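Local coordinates for protein induced by osmotic stress (Scheffersomyces stipitis, PDB 5YWN) that probably reduces ketones such as haloketones to alcohols with NADPH, as an extended short-chain dehydrogenase of the dihydroflavonol-4-reductase subfamily, at residues L272-V275 with R276-P280; R265-G268 with Q269-L272; F169-R172 with A173-F177. The protein carries 1 engineered substitution. All blocks are in the same frame, centred on the assembly; numbering follows the deposited sequence.

Along the chain interaction 3 comes first, midway along helix 159-181, which packs beside the seven-stranded parallel sheet of the Rossmann fold. Interaction 2 follows at residues 265-272, where the short strand 265-267 turns into helix 268-278, and interaction 1 takes up the same helix at Leu272 and follows it to its C-terminal end. Interactions 1 and 2 therefore describe the two ends of one helix, with centres about 11 Å apart. The centre of interaction 3 is about 34 Å from that of interaction 2 and 42 Å from that of interaction 1, so it belongs to the cofactor-binding Rossmann part, while the other two build a helix across the chain's centre.

Interaction 1: residues L272-V275 with R276-P280; sequences LDVV and RKNFP
From Leu272 to Asn278 the backbone runs as regular helix, Arg276 N bonding to Leu272 O at 3.1 Å and Lys277 N only weakly to Asp273 O, until Phe279 steps out of helical phi/psi. The end of the helix is marked by a doubly used carbonyl. Val274 O takes Asn278 N at 3.2 Å, nearly straight along its C=O, and also Asn278 ND2 at 2.9 Å, which comes in well off that axis, tilted 34° from the carbonyl plane. With chi1 at -65°, Asn278 CG stands beside its own backbone N, which turns the amide back along the helix to Val274 O, and that oxygen lies close to the amide plane. ND2 also bonds Glu319 OE1, which fixes the rotation of the amide and links this C-terminal turn of helix 268-278 to helix 318-332. One residue on, Phe279 N bonds to Val275 O at 2.8 Å. Val275 O also sits at the edge of the Phe279 ring, near its plane, 3.4 Å from Phe279 CD2. Val275 CG1 meets Phe279 CD2 at 4.2 Å, and both side chains pack on Ile326 of helix 318-332. On another flank the aliphatic part of Arg276 lies against Leu272 O, with CG 3.3 Å from it, before the chain bends at chi3 and carries NH1 to Ala283 O. Lys277 passes its CG over Asp273 O at 3.4 Å. Its NZ and Asp273 OD2 do not meet each other but both bond His292, NZ through the imidazole NE2 and OD2 through the backbone N.

Interaction 2: residues R265-G268 with Q269-L272; sequences RFNG and QTLL
A capping box starts helix 268-278: Asn267 at the N-cap and Thr270 three residues on trade side-chain-to-backbone bonds just where strand 265-267 gives way to the helix. Asn267 OD1 accepts from Thr270 N at 3.1 Å, the donor lying nearly in line with the side-chain C=O, and takes a second, weak and strongly bent bond from Gln269 N (N-H...O 119°). With chi1 at 70°, the Asn267 amide is tucked between its own backbone N and carbonyl carbon, which swings OD1 over the first amides of the helix. In return Thr270 OG1 accepts from Asn267 N at 2.9 Å and almost dead straight, 175°. The two side chains cross at about a right angle, and OG1 is also hydrogen-bonded to Asp294 OD2. With the cap in place the backbone enters regular i to i+4 bonding, Leu271 N to Asn267 O at 3.2 Å and Leu272 N to Gly268 O at 3.0 Å. Gln269 brings CB to 3.3 Å from Asn267 OD1, then bends at chi2 away from the cap, where its amide is held by Lys290 N, Val288 O and Asp273 OD1. On the strand side Phe266 is tied by backbone bonds to Gly233 and meets Phe196 edge-to-face. The Phe266 side chain lies about 10 Å from the bound NADP, too far to touch it. Phe266 CB also rests against the Thr270 side chain, 4.0 Å from Thr270 CB.

Interaction 3: residues F169-R172 with A173-F177; sequences FAER and AAWEF
Glu171 and Trp175, one turn apart on helix 159-181, lie side by side and point the same way, joined by a bond from Trp175 NE1 to Glu171 OE2 at 3.0 Å. Glu171 is buried here, Trp175 partly exposed; this flank is tightly packed. OE2 sits at the indole edge, 3° out of the ring plane, and uses its anti lone pair, while the carboxylate is turned 56° from the ring. The extended chain also lays Glu171 CG 3.6 Å from Trp175 NE1, and Trp175 CD1 comes to 3.2 Å from Glu171 O. Ala170 and Ala173 pack on helix 91-113, with Ala173 CB 3.3 Å from Phe169 O, and Ala174 faces Leu187 of strand 186-192.

The other side is looser. Arg172 and the exposed Glu176 touch across the turn mainly through backbone and CB atoms, Glu176 N bonding to Arg172 O at 2.9 Å, and Arg172 sends its NE to Gln168.

The Glu171 carboxylate has further partners: OE2 forms a salt bridge with Arg258, OE1 bonds Ser124 and Asn191. Those to Arg258 and Asn191 tie the helix to strands of the sheet, and so many partners would be expected to stabilise the negative charge.

Interaction 1: residues L272-V275 with R276-P280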
ATOM      1  N   LEU A 272      -4.850  21.517   5.692  1.00 25.48           N
ATOM      2  CA  LEU A 272      -4.845  22.910   5.334  1.00 26.21           C
ATOM      3  C   LEU A 272      -3.809  23.707   6.137  1.00 23.80           C
ATOM      4  O   LEU A 272      -3.114  24.499   5.610  1.00 26.39           O
ATOM      5  CB  LEU A 272      -6.207  23.481   5.598  1.00 27.04           C
ATOM      6  CG  LEU A 272      -7.209  23.564   4.472  1.00 32.54           C
ATOM      7  CD1 LEU A 272      -8.484  24.240   4.893  1.00 30.55           C
ATOM      8  CD2 LEU A 272      -6.620  24.239   3.268  1.00 33.58           C
ATOM      9  N   ASP A 273      -3.720  23.437   7.404  1.00 25.98           N
ATOM     10  CA  ASP A 273      -2.817  24.133   8.260  1.00 25.74           C
ATOM     11  C   ASP A 273      -1.371  23.895   7.841  1.00 24.72           C
ATOM     12  O   ASP A 273      -0.603  24.777   7.859  1.00 25.33           O
ATOM     13  CB  ASP A 273      -3.051  23.782   9.733  1.00 24.81           C
ATOM     14  CG  ASP A 273      -4.384  24.370  10.308  1.00 28.89           C
ATOM     15  OD1 ASP A 273      -4.953  25.276   9.757  1.00 26.51           O
ATOM     16  OD2 ASP A 273      -4.818  23.893  11.318  1.00 27.29           O
ATOM     17  N   VAL A 274      -1.046  22.679   7.496  1.00 25.13           N
ATOM     18  CA  VAL A 274       0.278  22.377   7.050  1.00 22.75           C
ATOM     19  C   VAL A 274       0.625  23.054   5.744  1.00 20.92           C
ATOM     20  O   VAL A 274       1.591  23.683   5.660  1.00 24.74           O
ATOM     21  CB  VAL A 274       0.480  20.846   7.006  1.00 24.22           C
ATOM     22  CG1 VAL A 274       1.629  20.419   6.116  1.00 22.10           C
ATOM     23  CG2 VAL A 274       0.620  20.272   8.398  1.00 24.86           C
ATOM     24  N   VAL A 275      -0.215  22.924   4.768  1.00 21.10           N
ATOM     25  CA  VAL A 275       0.038  23.462   3.473  1.00 20.45           C
ATOM     26  C   VAL A 275       0.180  24.995   3.461  1.00 24.10           C
ATOM     27  O   VAL A 275       1.058  25.509   2.870  1.00 20.86           O
ATOM     28  CB  VAL A 275      -1.045  23.002   2.505  1.00 21.89           C
ATOM     29  CG1 VAL A 275      -0.933  23.681   1.185  1.00 24.55           C
ATOM     30  CG2 VAL A 275      -0.963  21.511   2.311  1.00 24.69           C
ATOM     31  N   ARG A 276      -0.690  25.674   4.178  1.00 20.41           N
ATOM     32  CA  ARG A 276      -0.652  27.110   4.233  1.00 21.64           C
ATOM     33  C   ARG A 276       0.619  27.689   4.873  1.00 26.79           C
ATOM     34  O   ARG A 276       1.121  28.638   4.391  1.00 27.33           O
ATOM     35  CB  ARG A 276      -1.924  27.681   4.850  1.00 22.93           C
ATOM     36  CG  ARG A 276      -3.204  27.432   4.086  1.00 20.93           C
ATOM     37  CD  ARG A 276      -4.432  27.769   4.899  1.00 25.49           C
ATOM     38  NE  ARG A 276      -4.364  29.147   5.288  1.00 25.94           N
ATOM     39  CZ  ARG A 276      -4.651  30.151   4.488  1.00 29.63           C
ATOM     40  NH1 ARG A 276      -5.137  29.923   3.303  1.00 29.31           N
ATOM     41  NH2 ARG A 276      -4.483  31.372   4.896  1.00 27.73           N
ATOM     42  N   LYS A 277       1.101  27.101   5.953  1.00 24.48           N
ATOM     43  CA  LYS A 277       2.359  27.481   6.556  1.00 26.01           C
ATOM     44  C   LYS A 277       3.594  27.226   5.694  1.00 25.72           C
ATOM     45  O   LYS A 277       4.399  28.043   5.549  1.00 28.33           O
ATOM     46  CB  LYS A 277       2.522  26.785   7.876  1.00 24.83           C
ATOM     47  CG  LYS A 277       1.555  27.214   8.948  1.00 26.20           C
ATOM     48  CD  LYS A 277       1.755  26.407  10.207  1.00 30.43           C
ATOM     49  CE  LYS A 277       1.044  27.002  11.400  1.00 30.80           C
ATOM     50  NZ  LYS A 277      -0.385  26.832  11.310  1.00 35.74           N
ATOM     51  N   ASN A 278       3.683  26.049   5.141  1.00 25.44           N
ATOM     52  CA  ASN A 278       4.703  25.636   4.220  1.00 25.38           C
ATOM     53  C   ASN A 278       4.758  26.247   2.842  1.00 21.77           C
ATOM     54  O   ASN A 278       5.785  26.399   2.338  1.00 24.30           O
ATOM     55  CB  ASN A 278       4.836  24.124   4.199  1.00 26.69           C
ATOM     56  CG  ASN A 278       5.313  23.587   5.508  1.00 27.87           C
ATOM     57  OD1 ASN A 278       6.459  23.608   5.789  1.00 28.55           O
ATOM     58  ND2 ASN A 278       4.410  23.173   6.319  1.00 25.49           N
ATOM     59  N   PHE A 279       3.615  26.559   2.271  1.00 21.65           N
ATOM     60  CA  PHE A 279       3.503  27.112   0.945  1.00 25.37           C
ATOM     61  C   PHE A 279       2.678  28.400   0.996  1.00 26.61           C
ATOM     62  O   PHE A 279       1.604  28.520   0.499  1.00 26.82           O
ATOM     63  CB  PHE A 279       2.959  26.097  -0.033  1.00 25.36           C
ATOM     64  CG  PHE A 279       3.652  24.793   0.018  1.00 24.40           C
ATOM     65  CD1 PHE A 279       4.753  24.572  -0.729  1.00 22.11           C
ATOM     66  CD2 PHE A 279       3.220  23.807   0.860  1.00 22.45           C
ATOM     67  CE1 PHE A 279       5.410  23.381  -0.668  1.00 25.39           C
ATOM     68  CE2 PHE A 279       3.861  22.604   0.922  1.00 22.86           C
ATOM     69  CZ  PHE A 279       4.967  22.397   0.167  1.00 26.05           C
ATOM     70  N   PRO A 280       3.246  29.400   1.636  1.00 26.06           N
ATOM     71  CA  PRO A 280       2.555  30.639   1.925  1.00 26.51           C
ATOM     72  C   PRO A 280       2.189  31.469   0.697  1.00 27.48           C
ATOM     73  O   PRO A 280       1.350  32.272   0.803  1.00 29.35           O
ATOM     74  CB  PRO A 280       3.484  31.358   2.879  1.00 26.47           C
ATOM     75  CG  PRO A 280       4.800  30.824   2.611  1.00 26.22           C
ATOM     76  CD  PRO A 280       4.628  29.441   2.111  1.00 24.22           C
TER

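Interaction 2: residues R265-G268 with Q269-L272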
ATOM      1  N   ARG A 265      -3.523  10.587  13.475  1.00 22.64           N
ATOM      2  CA  ARG A 265      -4.768  11.129  13.028  1.00 25.37           C
ATOM      3  C   ARG A 265      -4.669  12.516  12.445  1.00 25.33           C
ATOM      4  O   ARG A 265      -3.927  13.305  12.898  1.00 25.96           O
ATOM      5  CB  ARG A 265      -5.795  11.124  14.153  1.00 24.92           C
ATOM      6  CG  ARG A 265      -6.738   9.978  13.970  1.00 32.24           C
ATOM      7  CD  ARG A 265      -7.660   9.729  15.100  1.00 29.22           C
ATOM      8  NE  ARG A 265      -7.772   8.343  15.370  1.00 30.57           N
ATOM      9  CZ  ARG A 265      -8.471   7.502  14.658  1.00 30.85           C
ATOM     10  NH1 ARG A 265      -9.105   7.864  13.606  1.00 30.72           N
ATOM     11  NH2 ARG A 265      -8.523   6.276  15.044  1.00 36.87           N
ATOM     12  N   PHE A 266      -5.477  12.737  11.438  1.00 20.88           N
ATOM     13  CA  PHE A 266      -5.617  13.980  10.760  1.00 25.73           C
ATOM     14  C   PHE A 266      -7.037  14.208  10.270  1.00 27.40           C
ATOM     15  O   PHE A 266      -7.789  13.305  10.098  1.00 22.00           O
ATOM     16  CB  PHE A 266      -4.699  14.016   9.559  1.00 25.98           C
ATOM     17  CG  PHE A 266      -5.124  13.123   8.464  1.00 25.46           C
ATOM     18  CD1 PHE A 266      -4.820  11.808   8.476  1.00 25.06           C
ATOM     19  CD2 PHE A 266      -5.878  13.613   7.464  1.00 28.01           C
ATOM     20  CE1 PHE A 266      -5.217  10.988   7.488  1.00 25.12           C
ATOM     21  CE2 PHE A 266      -6.297  12.810   6.457  1.00 23.94           C
ATOM     22  CZ  PHE A 266      -5.958  11.505   6.462  1.00 28.10           C
ATOM     23  N   ASN A 267      -7.305  15.456   9.966  1.00 26.07           N
ATOM     24  CA  ASN A 267      -8.430  15.868   9.168  1.00 27.46           C
ATOM     25  C   ASN A 267      -8.072  16.922   8.138  1.00 24.20           C
ATOM     26  O   ASN A 267      -6.965  17.271   8.002  1.00 23.89           O
ATOM     27  CB  ASN A 267      -9.643  16.243  10.013  1.00 26.98           C
ATOM     28  CG  ASN A 267      -9.466  17.523  10.805  1.00 26.33           C
ATOM     29  OD1 ASN A 267      -8.688  18.358  10.489  1.00 23.29           O
ATOM     30  ND2 ASN A 267     -10.237  17.647  11.831  1.00 24.31           N
ATOM     31  N   GLY A 268      -9.076  17.434   7.472  1.00 25.32           N
ATOM     32  CA  GLY A 268      -8.919  18.468   6.495  1.00 28.61           C
ATOM     33  C   GLY A 268      -8.292  19.742   7.041  1.00 26.38           C
ATOM     34  O   GLY A 268      -7.575  20.371   6.376  1.00 23.13           O
ATOM     35  N   GLN A 269      -8.608  20.097   8.265  1.00 24.37           N
ATOM     36  CA  GLN A 269      -7.982  21.224   8.912  1.00 26.92           C
ATOM     37  C   GLN A 269      -6.495  21.032   9.146  1.00 24.78           C
ATOM     38  O   GLN A 269      -5.752  21.901   8.899  1.00 23.02           O
ATOM     39  CB  GLN A 269      -8.688  21.618  10.190  1.00 25.55           C
ATOM     40  CG  GLN A 269      -8.281  22.956  10.713  1.00 28.08           C
ATOM     41  CD  GLN A 269      -8.693  24.097   9.838  1.00 28.17           C
ATOM     42  OE1 GLN A 269      -9.845  24.316   9.617  1.00 25.63           O
ATOM     43  NE2 GLN A 269      -7.741  24.793   9.327  1.00 24.22           N
ATOM     44  N   THR A 270      -6.112  19.842   9.561  1.00 22.85           N
ATOM     45  CA  THR A 270      -4.736  19.491   9.765  1.00 22.99           C
ATOM     46  C   THR A 270      -3.960  19.670   8.447  1.00 25.22           C
ATOM     47  O   THR A 270      -2.931  20.263   8.429  1.00 22.01           O
ATOM     48  CB  THR A 270      -4.579  18.007  10.179  1.00 23.98           C
ATOM     49  OG1 THR A 270      -5.621  17.614  11.033  1.00 19.64           O
ATOM     50  CG2 THR A 270      -3.280  17.812  10.881  1.00 24.48           C
ATOM     51  N   LEU A 271      -4.538  19.191   7.365  1.00 23.73           N
ATOM     52  CA  LEU A 271      -3.978  19.291   6.059  1.00 24.95           C
ATOM     53  C   LEU A 271      -3.812  20.737   5.566  1.00 25.52           C
ATOM     54  O   LEU A 271      -2.767  21.116   5.159  1.00 25.11           O
ATOM     55  CB  LEU A 271      -4.858  18.522   5.102  1.00 20.13           C
ATOM     56  CG  LEU A 271      -4.572  18.645   3.637  1.00 30.74           C
ATOM     57  CD1 LEU A 271      -3.148  18.328   3.260  1.00 30.12           C
ATOM     58  CD2 LEU A 271      -5.572  17.959   2.737  1.00 29.42           C
ATOM     59  N   LEU A 272      -4.850  21.517   5.692  1.00 25.48           N
ATOM     60  CA  LEU A 272      -4.845  22.910   5.334  1.00 26.21           C
ATOM     61  C   LEU A 272      -3.809  23.707   6.137  1.00 23.80           C
ATOM     62  O   LEU A 272      -3.114  24.499   5.610  1.00 26.39           O
ATOM     63  CB  LEU A 272      -6.207  23.481   5.598  1.00 27.04           C
ATOM     64  CG  LEU A 272      -7.209  23.564   4.472  1.00 32.54           C
ATOM     65  CD1 LEU A 272      -8.484  24.240   4.893  1.00 30.55           C
ATOM     66  CD2 LEU A 272      -6.620  24.239   3.268  1.00 33.58           C
TER

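Interaction 3: residues F169-R172 with A173-F177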
ATOM      1  N   PHE A 169     -10.425 -11.019   2.867  1.00 19.66           N
ATOM      2  CA  PHE A 169     -10.448 -12.348   2.289  1.00 24.59           C
ATOM      3  C   PHE A 169      -9.163 -12.853   1.615  1.00 21.02           C
ATOM      4  O   PHE A 169      -8.783 -13.936   1.807  1.00 19.63           O
ATOM      5  CB  PHE A 169     -11.727 -12.611   1.499  1.00 25.02           C
ATOM      6  CG  PHE A 169     -12.949 -12.467   2.334  1.00 26.17           C
ATOM      7  CD1 PHE A 169     -13.233 -13.365   3.293  1.00 29.86           C
ATOM      8  CD2 PHE A 169     -13.728 -11.377   2.231  1.00 25.93           C
ATOM      9  CE1 PHE A 169     -14.315 -13.197   4.122  1.00 34.45           C
ATOM     10  CE2 PHE A 169     -14.801 -11.189   3.055  1.00 25.47           C
ATOM     11  CZ  PHE A 169     -15.093 -12.098   3.998  1.00 28.40           C
ATOM     12  N   ALA A 170      -8.516 -11.991   0.888  1.00 19.34           N
ATOM     13  CA  ALA A 170      -7.233 -12.310   0.358  1.00 21.04           C
ATOM     14  C   ALA A 170      -6.223 -12.588   1.449  1.00 20.42           C
ATOM     15  O   ALA A 170      -5.611 -13.562   1.386  1.00 19.08           O
ATOM     16  CB  ALA A 170      -6.753 -11.239  -0.549  1.00 21.82           C
ATOM     17  N   GLU A 171      -6.144 -11.757   2.472  1.00 18.86           N
ATOM     18  CA  GLU A 171      -5.239 -11.979   3.579  1.00 17.40           C
ATOM     19  C   GLU A 171      -5.511 -13.267   4.365  1.00 20.04           C
ATOM     20  O   GLU A 171      -4.622 -13.988   4.635  1.00 23.24           O
ATOM     21  CB  GLU A 171      -5.118 -10.781   4.521  1.00 17.76           C
ATOM     22  CG  GLU A 171      -3.898 -10.849   5.440  1.00 23.22           C
ATOM     23  CD  GLU A 171      -3.868  -9.941   6.658  1.00 21.22           C
ATOM     24  OE1 GLU A 171      -4.462  -8.903   6.683  1.00 17.34           O
ATOM     25  OE2 GLU A 171      -3.210 -10.325   7.594  1.00 22.46           O
ATOM     26  N   ARG A 172      -6.770 -13.540   4.640  1.00 21.02           N
ATOM     27  CA  ARG A 172      -7.176 -14.773   5.257  1.00 21.76           C
ATOM     28  C   ARG A 172      -6.761 -15.971   4.376  1.00 21.60           C
ATOM     29  O   ARG A 172      -6.270 -16.905   4.846  1.00 21.38           O
ATOM     30  CB  ARG A 172      -8.665 -14.788   5.499  1.00 22.85           C
ATOM     31  CG  ARG A 172      -9.185 -13.992   6.678  1.00 20.04           C
ATOM     32  CD  ARG A 172     -10.681 -14.163   6.777  1.00 31.88           C
ATOM     33  NE  ARG A 172     -11.379 -13.283   7.672  1.00 29.40           N
ATOM     34  CZ  ARG A 172     -11.387 -13.386   8.980  1.00 28.73           C
ATOM     35  NH1 ARG A 172     -12.073 -12.547   9.692  1.00 28.44           N
ATOM     36  NH2 ARG A 172     -10.735 -14.320   9.575  1.00 26.54           N
ATOM     37  N   ALA A 173      -6.940 -15.852   3.092  1.00 20.42           N
ATOM     38  CA  ALA A 173      -6.562 -16.866   2.169  1.00 24.21           C
ATOM     39  C   ALA A 173      -5.054 -17.120   2.186  1.00 22.54           C
ATOM     40  O   ALA A 173      -4.645 -18.207   2.173  1.00 22.07           O
ATOM     41  CB  ALA A 173      -7.037 -16.536   0.786  1.00 23.06           C
ATOM     42  N   ALA A 174      -4.275 -16.068   2.277  1.00 21.44           N
ATOM     43  CA  ALA A 174      -2.837 -16.185   2.360  1.00 20.89           C
ATOM     44  C   ALA A 174      -2.406 -16.952   3.629  1.00 21.64           C
ATOM     45  O   ALA A 174      -1.695 -17.883   3.539  1.00 16.84           O
ATOM     46  CB  ALA A 174      -2.199 -14.829   2.309  1.00 19.31           C
ATOM     47  N   TRP A 175      -2.951 -16.585   4.771  1.00 18.14           N
ATOM     48  CA  TRP A 175      -2.695 -17.292   6.000  1.00 21.34           C
ATOM     49  C   TRP A 175      -3.177 -18.745   5.932  1.00 24.96           C
ATOM     50  O   TRP A 175      -2.502 -19.629   6.373  1.00 24.08           O
ATOM     51  CB  TRP A 175      -3.238 -16.562   7.211  1.00 21.08           C
ATOM     52  CG  TRP A 175      -2.542 -15.245   7.480  1.00 23.22           C
ATOM     53  CD1 TRP A 175      -3.093 -14.042   7.453  1.00 19.40           C
ATOM     54  CD2 TRP A 175      -1.176 -15.046   7.775  1.00 20.88           C
ATOM     55  NE1 TRP A 175      -2.197 -13.095   7.720  1.00 21.15           N
ATOM     56  CE2 TRP A 175      -0.990 -13.666   7.917  1.00 22.34           C
ATOM     57  CE3 TRP A 175      -0.086 -15.884   7.923  1.00 22.91           C
ATOM     58  CZ2 TRP A 175       0.218 -13.112   8.218  1.00 20.62           C
ATOM     59  CZ3 TRP A 175       1.118 -15.338   8.211  1.00 21.73           C
ATOM     60  CH2 TRP A 175       1.264 -13.956   8.366  1.00 23.46           C
ATOM     61  N   GLU A 176      -4.319 -18.955   5.315  1.00 21.61           N
ATOM     62  CA  GLU A 176      -4.839 -20.274   5.126  1.00 22.91           C
ATOM     63  C   GLU A 176      -3.924 -21.151   4.257  1.00 25.16           C
ATOM     64  O   GLU A 176      -3.715 -22.263   4.559  1.00 24.91           O
ATOM     65  CB  GLU A 176      -6.233 -20.265   4.558  1.00 26.00           C
ATOM     66  CG  GLU A 176      -6.886 -21.609   4.595  1.00 34.09           C
ATOM     67  CD  GLU A 176      -7.790 -21.865   3.416  1.00 49.70           C
ATOM     68  OE1 GLU A 176      -8.455 -20.920   2.923  1.00 54.31           O
ATOM     69  OE2 GLU A 176      -7.856 -23.023   2.978  1.00 55.00           O
ATOM     70  N   PHE A 177      -3.377 -20.585   3.211  1.00 22.14           N
ATOM     71  CA  PHE A 177      -2.499 -21.301   2.344  1.00 25.35           C
ATOM     72  C   PHE A 177      -1.284 -21.788   3.100  1.00 25.87           C
ATOM     73  O   PHE A 177      -0.904 -22.889   2.957  1.00 26.25           O
ATOM     74  CB  PHE A 177      -2.050 -20.397   1.203  1.00 24.60           C
ATOM     75  CG  PHE A 177      -1.119 -21.040   0.226  1.00 25.41           C
ATOM     76  CD1 PHE A 177       0.238 -21.034   0.439  1.00 23.97           C
ATOM     77  CD2 PHE A 177      -1.595 -21.606  -0.899  1.00 25.89           C
ATOM     78  CE1 PHE A 177       1.087 -21.586  -0.451  1.00 23.89           C
ATOM     79  CE2 PHE A 177      -0.752 -22.169  -1.807  1.00 25.46           C
ATOM     80  CZ  PHE A 177       0.586 -22.171  -1.576  1.00 27.30           C
TER